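Local atomic coordinates of ribosomal-protein-alanine acetyltransferase (Clostridium acetobutylicum, PDB entry 3DNS), a protein that probably acetylates the N-terminal alanine of a ribosomal protein, this chain being its N-terminal, acetyltransferase-like domain. Residues 7-12 with 61-66; 20-25 with 33-38; 47-52 with 70-75; 85-90 with 121-126. All blocks are in the same frame, centred on the assembly; numbering follows the deposited sequence.

Contact 1: 7-12 with 61-66; sequences GKYTKI and NTYIKE
Glu66 and Tyr63, on the opening turns of helix 61-78, clamp Tyr9 and Thr10 in a largely polar contact between that helix and the sheet, just where strand 10-14 begins. Glu66 has CG anti to the backbone N (chi1 176°) and the chain extended beyond it, which carries the carboxylate to the turn. There OE2 takes two good hydrogen bonds on different lone pairs: Tyr9 N at 2.7 Å uses the syn side, with a moderately bent N-H...O angle of 142°, and Thr10 OG1 at 2.6 Å uses the anti side. Tyr9 N adds a weak bond to OE1, and the one carboxylate gathers the amides of Tyr9 and Thr10, the second only weakly. The turn is that of a beta hairpin linking strands 4-6 and 10-14, closed by the bond from Gly7 N to Thr10 O (3.0 Å), and the helix holds it from one side. Around it Tyr63 packs on the turn: its CZ and hydroxyl end lie against Tyr9 CB, OH at 3.2 Å, and the two rings lie nearly parallel but slid so far apart, 5.5 Å between centroids, that they barely overlap. Thr10 CG2 sits 3.4 Å from Tyr63 CD2, the two side chains passing in opposite directions. Tyr63 also packs on Tyr28 of the second subunit, bringing the dimer partner close to this corner.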
# COMPACT_ATOMS: atom_id res chain seq x y z
N GLY A 7 -16.37 0.46 7.97
CA GLY A 7 -16.98 -0.72 7.45
C GLY A 7 -16.49 -1.84 8.33
O GLY A 7 -15.81 -1.58 9.29
N LYS A 8 -16.82 -3.08 7.98
CA LYS A 8 -16.43 -4.24 8.78
C LYS A 8 -14.93 -4.41 8.79
O LYS A 8 -14.32 -4.63 9.83
CB LYS A 8 -17.10 -5.51 8.25
CG LYS A 8 -16.75 -6.81 9.00
CD LYS A 8 -17.80 -7.95 8.73
CE LYS A 8 -17.50 -9.23 9.54
NZ LYS A 8 -18.72 -10.10 9.82
N TYR A 9 -14.30 -4.29 7.62
CA TYR A 9 -12.84 -4.44 7.57
C TYR A 9 -12.04 -3.22 7.17
O TYR A 9 -10.83 -3.27 7.13
CB TYR A 9 -12.49 -5.60 6.65
CG TYR A 9 -12.94 -6.90 7.22
CD1 TYR A 9 -12.45 -7.36 8.43
CD2 TYR A 9 -13.89 -7.68 6.57
CE1 TYR A 9 -12.90 -8.58 8.97
CE2 TYR A 9 -14.34 -8.87 7.11
CZ TYR A 9 -13.83 -9.30 8.30
OH TYR A 9 -14.27 -10.46 8.82
N THR A 10 -12.70 -2.13 6.86
CA THR A 10 -11.99 -0.99 6.33
C THR A 10 -12.38 0.29 7.05
O THR A 10 -13.36 0.33 7.78
CB THR A 10 -12.20 -0.87 4.75
OG1 THR A 10 -13.61 -0.80 4.45
CG2 THR A 10 -11.60 -2.10 4.03
N LYS A 11 -11.57 1.33 6.83
CA LYS A 11 -11.80 2.68 7.34
C LYS A 11 -11.48 3.71 6.25
O LYS A 11 -10.53 3.54 5.48
CB LYS A 11 -10.94 2.93 8.60
CG LYS A 11 -11.11 1.85 9.66
CD LYS A 11 -10.25 2.11 10.96
CE LYS A 11 -10.73 1.24 12.14
NZ LYS A 11 -9.86 1.27 13.38
N ILE A 12 -12.29 4.77 6.17
CA ILE A 12 -12.04 5.87 5.25
C ILE A 12 -12.00 7.16 6.12
O ILE A 12 -12.95 7.45 6.87
CB ILE A 12 -13.12 5.97 4.17
CG1 ILE A 12 -13.21 4.69 3.33
CG2 ILE A 12 -12.86 7.22 3.29
CD1 ILE A 12 -14.43 4.68 2.41
N ASN A 61 -10.69 -8.16 -3.60
CA ASN A 61 -11.99 -7.70 -4.14
C ASN A 61 -13.07 -7.51 -3.08
O ASN A 61 -13.76 -6.53 -3.14
CB ASN A 61 -12.45 -8.52 -5.34
CG ASN A 61 -11.59 -8.23 -6.59
OD1 ASN A 61 -10.91 -7.20 -6.67
ND2 ASN A 61 -11.59 -9.13 -7.52
N THR A 62 -13.14 -8.37 -2.07
CA THR A 62 -14.15 -8.21 -1.04
C THR A 62 -13.95 -6.85 -0.36
O THR A 62 -14.92 -6.22 0.06
CB THR A 62 -14.08 -9.33 0.08
OG1 THR A 62 -14.08 -10.63 -0.50
CG2 THR A 62 -15.26 -9.23 1.01
N TYR A 63 -12.70 -6.43 -0.22
CA TYR A 63 -12.37 -5.16 0.48
C TYR A 63 -12.72 -3.97 -0.37
O TYR A 63 -13.34 -3.02 0.08
CB TYR A 63 -10.89 -5.12 0.92
CG TYR A 63 -10.63 -5.75 2.27
CD1 TYR A 63 -11.04 -7.06 2.56
CD2 TYR A 63 -9.98 -5.03 3.29
CE1 TYR A 63 -10.78 -7.65 3.85
CE2 TYR A 63 -9.73 -5.59 4.54
CZ TYR A 63 -10.13 -6.90 4.82
OH TYR A 63 -9.85 -7.40 6.07
N ILE A 64 -12.35 -4.04 -1.65
CA ILE A 64 -12.72 -2.98 -2.59
C ILE A 64 -14.22 -2.78 -2.63
O ILE A 64 -14.69 -1.65 -2.62
CB ILE A 64 -12.16 -3.29 -3.97
CG1 ILE A 64 -10.62 -3.40 -3.93
CG2 ILE A 64 -12.54 -2.21 -4.98
CD1 ILE A 64 -10.01 -2.38 -3.04
N LYS A 65 -14.97 -3.88 -2.72
CA LYS A 65 -16.44 -3.84 -2.68
C LYS A 65 -16.93 -3.11 -1.43
O LYS A 65 -17.91 -2.34 -1.51
CB LYS A 65 -17.06 -5.25 -2.72
CG LYS A 65 -17.31 -5.78 -4.11
CD LYS A 65 -18.01 -7.16 -4.14
CE LYS A 65 -17.07 -8.30 -4.54
NZ LYS A 65 -17.83 -9.52 -5.05
N GLU A 66 -16.32 -3.41 -0.30
CA GLU A 66 -16.70 -2.76 0.95
C GLU A 66 -16.39 -1.27 0.88
O GLU A 66 -17.20 -0.41 1.27
CB GLU A 66 -16.00 -3.40 2.15
CG GLU A 66 -16.29 -2.69 3.46
CD GLU A 66 -15.74 -3.44 4.65
OE1 GLU A 66 -16.15 -4.57 4.88
OE2 GLU A 66 -14.89 -2.90 5.35

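Contact 2: 20-25 with 33-38; sequences REYLIT and GRIFIV
This is the antiparallel hairpin of strands 21-26 and 31-41, in which Tyr22 faces Ile35 and Ile24 faces Gly33 as hydrogen-bonded pairs, while Glu21 with Phe36 and Leu23 with Arg34 are non-hydrogen-bonded. Tyr22 N to Ile35 O and Ile35 N to Tyr22 O are both 2.8 Å. Ile24 N bonds to Gly33 O, but the return bond from Gly33 N to Ile24 O is weak at 3.4 Å. At the other end Ile37 N donates to Arg20 O, and a water donates to Ile37 O and, weakly, to Arg20 O.

On the face of Tyr22 and Ile35, Ile37 CG1 meets the Tyr22 ring at its edge, 3.9 Å from CE2, and Ile24 CD1 lies across Ile35 CG1, also at 3.9 Å. On the other face Glu21 has CG anti to the backbone N (chi1 -170°) and the chain extended, which lays it beside the Phe36 ring with OE1 3.5 Å from CE1. Glu21 OE2 lies near the plane of the Arg34 guanidinium, in a long salt bridge of 3.9 Å to NE. Leu23 CD1 lies over one face of that guanidinium, toward its rim, 4.0 Å from NH1, and Tyr54 takes a firmer hydrogen bond from NH2.

Strand 10-14 flanks the hairpin at Tyr22, and strand 46-53 flanks it through Phe49, which touches Ile35 and Ile37, while Leu23 and Arg34 pack on Gly57 of the second subunit.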
# COMPACT_ATOMS: atom_id res chain seq x y z
N ARG A 20 -10.01 17.47 0.23
CA ARG A 20 -10.49 16.56 -0.82
C ARG A 20 -9.67 15.28 -0.94
O ARG A 20 -9.70 14.63 -1.97
CB ARG A 20 -10.61 17.26 -2.18
CG ARG A 20 -11.77 18.21 -2.28
CD ARG A 20 -11.86 18.76 -3.69
NE ARG A 20 -12.90 19.75 -3.82
CZ ARG A 20 -13.50 20.06 -4.97
NH1 ARG A 20 -14.45 20.98 -4.97
NH2 ARG A 20 -13.16 19.46 -6.12
N GLU A 21 -8.97 14.90 0.13
CA GLU A 21 -8.18 13.67 0.13
C GLU A 21 -8.58 12.79 1.32
O GLU A 21 -8.73 13.26 2.47
CB GLU A 21 -6.69 13.96 0.13
CG GLU A 21 -5.87 12.73 -0.10
CD GLU A 21 -4.35 13.03 -0.05
OE1 GLU A 21 -3.86 14.00 -0.67
OE2 GLU A 21 -3.66 12.25 0.60
N TYR A 22 -8.74 11.51 1.05
CA TYR A 22 -9.14 10.56 2.10
C TYR A 22 -8.27 9.36 2.05
O TYR A 22 -7.94 8.88 0.96
CB TYR A 22 -10.59 10.11 1.93
CG TYR A 22 -11.56 11.23 1.96
CD1 TYR A 22 -12.32 11.47 3.07
CD2 TYR A 22 -11.71 12.06 0.83
CE1 TYR A 22 -13.23 12.54 3.09
CE2 TYR A 22 -12.57 13.08 0.84
CZ TYR A 22 -13.34 13.33 1.96
OH TYR A 22 -14.20 14.42 1.91
N LEU A 23 -7.96 8.86 3.22
CA LEU A 23 -7.08 7.71 3.41
C LEU A 23 -7.95 6.48 3.63
O LEU A 23 -8.84 6.48 4.52
CB LEU A 23 -6.24 7.96 4.65
CG LEU A 23 -5.20 6.92 5.02
CD1 LEU A 23 -4.05 6.93 3.96
CD2 LEU A 23 -4.64 7.22 6.44
N ILE A 24 -7.67 5.42 2.86
CA ILE A 24 -8.31 4.10 3.13
C ILE A 24 -7.31 3.17 3.83
O ILE A 24 -6.23 2.96 3.36
CB ILE A 24 -8.80 3.38 1.81
CG1 ILE A 24 -9.42 4.39 0.84
CG2 ILE A 24 -9.67 2.13 2.14
CD1 ILE A 24 -9.59 3.92 -0.65
N THR A 25 -7.72 2.59 4.96
CA THR A 25 -6.87 1.63 5.70
C THR A 25 -7.67 0.39 6.08
O THR A 25 -8.92 0.39 5.99
CB THR A 25 -6.27 2.24 7.00
OG1 THR A 25 -7.32 2.63 7.84
CG2 THR A 25 -5.46 3.48 6.69
N GLY A 33 -5.21 2.40 0.16
CA GLY A 33 -5.19 3.40 -0.89
C GLY A 33 -5.75 4.73 -0.46
O GLY A 33 -5.88 5.03 0.77
N ARG A 34 -6.07 5.55 -1.45
CA ARG A 34 -6.54 6.90 -1.16
C ARG A 34 -7.63 7.31 -2.13
O ARG A 34 -7.72 6.80 -3.22
CB ARG A 34 -5.39 7.89 -1.28
CG ARG A 34 -4.37 7.78 -0.23
CD ARG A 34 -3.19 8.68 -0.53
NE ARG A 34 -2.29 8.65 0.63
CZ ARG A 34 -1.51 7.62 0.88
NH1 ARG A 34 -0.72 7.63 1.94
NH2 ARG A 34 -1.50 6.58 0.05
N ILE A 35 -8.50 8.19 -1.68
CA ILE A 35 -9.55 8.74 -2.52
C ILE A 35 -9.23 10.20 -2.67
O ILE A 35 -8.87 10.84 -1.68
CB ILE A 35 -10.95 8.51 -1.89
CG1 ILE A 35 -11.43 7.06 -2.15
CG2 ILE A 35 -11.99 9.49 -2.45
CD1 ILE A 35 -12.55 6.63 -1.19
N PHE A 36 -9.33 10.71 -3.91
CA PHE A 36 -9.11 12.10 -4.21
C PHE A 36 -10.33 12.64 -4.88
O PHE A 36 -10.67 12.18 -5.97
CB PHE A 36 -7.91 12.26 -5.19
CG PHE A 36 -6.64 11.73 -4.66
CD1 PHE A 36 -5.79 12.52 -3.91
CD2 PHE A 36 -6.30 10.42 -4.85
CE1 PHE A 36 -4.58 12.01 -3.40
CE2 PHE A 36 -5.12 9.92 -4.36
CZ PHE A 36 -4.26 10.72 -3.63
N ILE A 37 -10.96 13.64 -4.29
CA ILE A 37 -12.13 14.27 -4.95
C ILE A 37 -11.62 15.20 -6.07
O ILE A 37 -10.82 16.07 -5.83
CB ILE A 37 -13.04 15.05 -3.97
CG1 ILE A 37 -13.47 14.15 -2.77
CG2 ILE A 37 -14.27 15.63 -4.70
CD1 ILE A 37 -14.29 12.99 -3.17
N VAL A 38 -12.12 14.96 -7.28
CA VAL A 38 -11.67 15.61 -8.52
C VAL A 38 -12.68 16.67 -8.91
O VAL A 38 -12.29 17.78 -9.24
CB VAL A 38 -11.32 14.53 -9.63
CG1 VAL A 38 -11.09 15.12 -10.97
CG2 VAL A 38 -10.05 13.71 -9.19
O HOH W 1 -10.25 18.81 -6.48
O HOH W 2 -8.33 15.88 -4.79

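Contact 3: 47-52 with 70-75; sequences CMFRMK and VFMEFL
Aromatic packing comes first: Phe71 drives its edge into the face of Phe49 in a T-shaped stack, planes at 87° and centroids 5.2 Å apart. The touching atoms are Phe71 CD2 and Phe49 CZ, 3.7 Å from each other, so the meeting point lies toward the rim of the Phe49 ring. Phe49 reaches it from a chi1 of 61°, which sets CG between the backbone N and the carbonyl carbon and stands the ring up from strand 46-53 toward the helix.

Aliphatic and selenium-bearing groups close in on the same ring. Selenomethionine Met72, its chain bent at chi2 and chi3, brings CE to the edge of Phe49, in plane and 3.7 Å from CZ. Leu75 CD1 comes in obliquely at 3.8 Å from Phe49 CE2, and the same methyl looks across to Cys47 SG at 4.2 Å.

No hydrogen bond crosses between the two segments, which stay 11.7 Å apart axis to axis, with side chains filling the gap. All five participants are buried, and Ile35, Ile37 and Ile86 from the adjoining strands also press on Phe49. Such oily packing of a helix on its sheet belongs to the beta-alpha-beta unit of strand 46-53, helix 61-78 and strand 83-89, the central crossover of the GNAT acetyltransferase fold.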
# COMPACT_ATOMS: atom_id res chain seq x y z
N CYS A 47 -20.57 14.25 -7.90
CA CYS A 47 -19.27 14.04 -7.28
C CYS A 47 -18.50 13.07 -8.11
O CYS A 47 -19.00 11.97 -8.34
CB CYS A 47 -19.39 13.46 -5.86
SG CYS A 47 -17.78 13.24 -5.07
N MSE A 48 -17.28 13.45 -8.53
CA MSE A 48 -16.36 12.59 -9.31
C MSE A 48 -15.08 12.52 -8.52
O MSE A 48 -14.57 13.56 -8.13
CB MSE A 48 -16.05 13.14 -10.71
CG MSE A 48 -15.00 12.35 -11.45
SE MSE A 48 -15.16 12.56 -13.42
CE MSE A 48 -14.75 14.47 -13.43
N PHE A 49 -14.60 11.30 -8.27
CA PHE A 49 -13.31 11.11 -7.58
C PHE A 49 -12.42 10.06 -8.22
O PHE A 49 -12.89 9.20 -8.99
CB PHE A 49 -13.49 10.78 -6.12
CG PHE A 49 -14.25 9.53 -5.83
CD1 PHE A 49 -13.61 8.35 -5.62
CD2 PHE A 49 -15.63 9.56 -5.66
CE1 PHE A 49 -14.32 7.20 -5.27
CE2 PHE A 49 -16.33 8.42 -5.31
CZ PHE A 49 -15.65 7.24 -5.13
N ARG A 50 -11.14 10.18 -7.89
CA ARG A 50 -10.11 9.22 -8.30
C ARG A 50 -9.77 8.31 -7.11
O ARG A 50 -9.50 8.82 -6.01
CB ARG A 50 -8.85 9.92 -8.78
CG ARG A 50 -7.75 8.95 -9.17
CD ARG A 50 -6.62 9.65 -9.90
NE ARG A 50 -6.94 9.91 -11.32
CZ ARG A 50 -7.22 11.11 -11.81
NH1 ARG A 50 -7.29 12.16 -11.01
NH2 ARG A 50 -7.45 11.27 -13.10
N MSE A 51 -9.83 6.99 -7.31
CA MSE A 51 -9.49 6.06 -6.23
C MSE A 51 -8.21 5.33 -6.58
O MSE A 51 -8.13 4.68 -7.58
CB MSE A 51 -10.57 5.07 -5.98
CG MSE A 51 -10.25 4.14 -4.80
SE MSE A 51 -11.81 2.96 -4.31
CE MSE A 51 -11.71 1.79 -5.85
N LYS A 52 -7.18 5.57 -5.80
CA LYS A 52 -5.89 4.92 -5.99
C LYS A 52 -5.88 3.76 -5.01
O LYS A 52 -6.30 3.89 -3.86
CB LYS A 52 -4.75 5.89 -5.70
CG LYS A 52 -4.66 7.00 -6.75
CD LYS A 52 -3.37 7.79 -6.60
CE LYS A 52 -3.25 8.85 -7.66
NZ LYS A 52 -3.38 8.17 -8.99
N VAL A 70 -19.30 1.41 1.33
CA VAL A 70 -19.20 2.37 2.43
C VAL A 70 -19.26 3.80 1.94
O VAL A 70 -20.04 4.61 2.49
CB VAL A 70 -17.88 2.18 3.28
CG1 VAL A 70 -17.72 3.29 4.28
CG2 VAL A 70 -17.87 0.77 4.05
N PHE A 71 -18.45 4.12 0.93
CA PHE A 71 -18.34 5.49 0.43
C PHE A 71 -19.59 5.91 -0.35
O PHE A 71 -20.04 7.05 -0.26
CB PHE A 71 -17.03 5.67 -0.36
CG PHE A 71 -16.51 7.09 -0.37
CD1 PHE A 71 -16.18 7.75 0.81
CD2 PHE A 71 -16.36 7.78 -1.57
CE1 PHE A 71 -15.68 9.05 0.79
CE2 PHE A 71 -15.91 9.10 -1.58
CZ PHE A 71 -15.57 9.73 -0.42
N MSE A 72 -20.19 4.99 -1.10
CA MSE A 72 -21.43 5.32 -1.82
C MSE A 72 -22.57 5.64 -0.86
O MSE A 72 -23.32 6.57 -1.05
CB MSE A 72 -21.90 4.15 -2.74
CG MSE A 72 -21.10 3.86 -4.02
SE MSE A 72 -20.52 5.40 -5.00
CE MSE A 72 -18.85 5.65 -4.00
N GLU A 73 -22.72 4.83 0.17
CA GLU A 73 -23.72 5.09 1.19
C GLU A 73 -23.56 6.50 1.77
O GLU A 73 -24.55 7.24 1.92
CB GLU A 73 -23.69 4.03 2.32
CG GLU A 73 -24.70 4.29 3.52
CD GLU A 73 -26.14 3.99 3.19
OE1 GLU A 73 -26.39 3.38 2.12
OE2 GLU A 73 -27.04 4.34 4.00
N PHE A 74 -22.32 6.85 2.08
CA PHE A 74 -21.95 8.21 2.51
C PHE A 74 -22.34 9.32 1.53
O PHE A 74 -22.93 10.31 1.91
CB PHE A 74 -20.43 8.28 2.72
CG PHE A 74 -19.92 9.67 3.17
CD1 PHE A 74 -20.32 10.23 4.38
CD2 PHE A 74 -19.03 10.39 2.38
CE1 PHE A 74 -19.84 11.47 4.77
CE2 PHE A 74 -18.56 11.62 2.74
CZ PHE A 74 -18.96 12.17 3.92
N LEU A 75 -21.96 9.17 0.27
CA LEU A 75 -22.25 10.17 -0.77
C LEU A 75 -23.73 10.31 -1.10
O LEU A 75 -24.28 11.45 -1.15
CB LEU A 75 -21.42 9.86 -2.04
CG LEU A 75 -19.86 10.05 -1.98
CD1 LEU A 75 -19.22 9.75 -3.31
CD2 LEU A 75 -19.42 11.42 -1.56

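Contact 4: 85-90 with 121-126; sequences NIIVDE and EFLFGM
Phe124 N gives Ile86 O the straightest of the cross-strand bonds, 2.8 Å with an N-H...O angle of 172°, and Ile86 N returns one to Phe124 O. At the next pair Phe122 N reaches Val88 O at a bent 139°. Here strand 117-127 runs antiparallel to strand 83-89 and is inserted between it and the earlier strand 103-114, as the last strand is in GNAT acetyltransferases.

Ile86, Val88, Phe122 and Phe124 project to the face nearer helix 61-78. Val88 CG2, set between the backbone N and the carbonyl carbon, meets the Phe124 ring at its edge, 3.7 Å from CE2, and Phe97 stacks on that ring. On the face of Asn85, Ile87 and Leu123, Ile87 CG1 rests 3.9 Å from Leu123 CD1. The Asn85 side chain crosses Leu123 at a slant, ND2 3.6 Å from Leu123 CG, while that nitrogen also donates to Glu105.

Glu121 is anchored from outside the pair, OE1 by Ser111 and OE2 by a salt bridge with Arg50, and this carboxylate lies against Ile87 CG2. Glu90 lays its carboxylate almost parallel to the Phe122 ring, at 9°, and its CG makes a CH-pi contact 3.5 Å from the ring centroid, over the middle of the face.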
# COMPACT_ATOMS: atom_id res chain seq x y z
N ASN A 85 -19.23 9.57 -10.10
CA ASN A 85 -18.24 8.96 -10.99
C ASN A 85 -16.90 8.66 -10.30
O ASN A 85 -16.46 9.39 -9.45
CB ASN A 85 -17.95 9.83 -12.21
CG ASN A 85 -19.01 9.72 -13.23
OD1 ASN A 85 -20.11 10.25 -13.04
ND2 ASN A 85 -18.72 8.96 -14.30
N ILE A 86 -16.30 7.55 -10.70
CA ILE A 86 -15.05 7.01 -10.12
C ILE A 86 -14.05 6.75 -11.27
O ILE A 86 -14.37 6.11 -12.27
CB ILE A 86 -15.26 5.74 -9.36
CG1 ILE A 86 -16.47 5.89 -8.41
CG2 ILE A 86 -13.93 5.41 -8.62
CD1 ILE A 86 -16.80 4.66 -7.38
N ILE A 87 -12.88 7.35 -11.11
CA ILE A 87 -11.73 7.19 -11.99
C ILE A 87 -10.77 6.28 -11.26
O ILE A 87 -10.35 6.57 -10.12
CB ILE A 87 -11.01 8.54 -12.18
CG1 ILE A 87 -11.97 9.63 -12.71
CG2 ILE A 87 -9.80 8.36 -13.09
CD1 ILE A 87 -11.40 10.99 -12.78
N VAL A 88 -10.39 5.20 -11.93
CA VAL A 88 -9.44 4.21 -11.40
C VAL A 88 -8.50 3.74 -12.49
O VAL A 88 -8.88 3.63 -13.67
CB VAL A 88 -10.12 2.93 -10.82
CG1 VAL A 88 -10.82 3.22 -9.55
CG2 VAL A 88 -11.09 2.31 -11.80
N ASP A 89 -7.27 3.49 -12.10
CA ASP A 89 -6.26 2.88 -12.95
C ASP A 89 -6.81 1.56 -13.41
O ASP A 89 -7.49 0.86 -12.64
CB ASP A 89 -4.97 2.72 -12.10
CG ASP A 89 -3.90 1.97 -12.79
OD1 ASP A 89 -4.22 1.15 -13.66
OD2 ASP A 89 -2.72 2.24 -12.47
N GLU A 90 -6.55 1.21 -14.68
CA GLU A 90 -7.12 0.01 -15.22
C GLU A 90 -6.54 -1.25 -14.56
O GLU A 90 -7.15 -2.31 -14.67
CB GLU A 90 -6.93 -0.06 -16.74
CG GLU A 90 -7.89 0.83 -17.53
CD GLU A 90 -7.91 0.51 -18.99
OE1 GLU A 90 -7.32 -0.51 -19.40
OE2 GLU A 90 -8.52 1.28 -19.74
N GLU A 121 -7.02 4.93 -17.57
CA GLU A 121 -7.99 4.86 -16.48
C GLU A 121 -9.42 4.56 -16.95
O GLU A 121 -9.91 5.05 -17.99
CB GLU A 121 -7.97 6.19 -15.72
CG GLU A 121 -6.73 6.39 -14.89
CD GLU A 121 -6.74 7.68 -14.11
OE1 GLU A 121 -6.79 8.76 -14.77
OE2 GLU A 121 -6.67 7.62 -12.84
N PHE A 122 -10.11 3.75 -16.15
CA PHE A 122 -11.56 3.54 -16.31
C PHE A 122 -12.34 4.60 -15.68
O PHE A 122 -11.95 5.12 -14.62
CB PHE A 122 -12.02 2.24 -15.67
CG PHE A 122 -11.57 1.04 -16.38
CD1 PHE A 122 -11.87 0.85 -17.74
CD2 PHE A 122 -10.90 0.05 -15.71
CE1 PHE A 122 -11.48 -0.31 -18.40
CE2 PHE A 122 -10.53 -1.09 -16.35
CZ PHE A 122 -10.79 -1.28 -17.70
N LEU A 123 -13.49 4.92 -16.30
CA LEU A 123 -14.46 5.82 -15.71
C LEU A 123 -15.71 5.02 -15.44
O LEU A 123 -16.36 4.54 -16.38
CB LEU A 123 -14.72 7.05 -16.63
CG LEU A 123 -15.67 8.15 -16.11
CD1 LEU A 123 -15.06 8.90 -14.90
CD2 LEU A 123 -16.13 9.16 -17.26
N PHE A 124 -16.05 4.87 -14.16
CA PHE A 124 -17.28 4.19 -13.72
C PHE A 124 -18.34 5.17 -13.23
O PHE A 124 -18.00 6.17 -12.66
CB PHE A 124 -16.96 3.23 -12.60
CG PHE A 124 -16.19 2.07 -13.04
CD1 PHE A 124 -16.83 1.01 -13.65
CD2 PHE A 124 -14.86 1.97 -12.80
CE1 PHE A 124 -16.11 -0.09 -14.07
CE2 PHE A 124 -14.14 0.85 -13.22
CZ PHE A 124 -14.76 -0.16 -13.86
N GLY A 125 -19.62 4.87 -13.38
CA GLY A 125 -20.63 5.79 -12.86
C GLY A 125 -21.77 5.06 -12.19
O GLY A 125 -22.05 3.89 -12.51
N MSE A 126 -22.40 5.74 -11.21
CA MSE A 126 -23.60 5.24 -10.55
C MSE A 126 -24.43 6.42 -10.10
O MSE A 126 -23.93 7.37 -9.53
CB MSE A 126 -23.23 4.36 -9.34
CG MSE A 126 -24.41 3.93 -8.53
SE MSE A 126 -23.98 2.64 -7.12
CE MSE A 126 -23.42 1.10 -8.19

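Contacts 1 to 4 lie along one mixed sheet. Contact 2 lies, along the chain, between the two segments of contact 1; contact 3 interleaves with contact 1, and contact 4 begins after both segments of contact 3. Contacts 1 and 3 share helix 61-78. Contacts 2 and 3 have centres about 9 Å apart and meet through neighbouring strands 31-41 and 46-53. Contacts 3 and 4, with centres about 11 Å apart, join through strands 46-53 and 83-89 and through the Arg50–Glu121 salt bridge. Contacts 1 and 4, centres about 18 Å apart, do not touch. Helix 61-78 thus packs on one face of a sheet that contacts 2 and 4 hold together strand to strand, consistent with a GNAT domain.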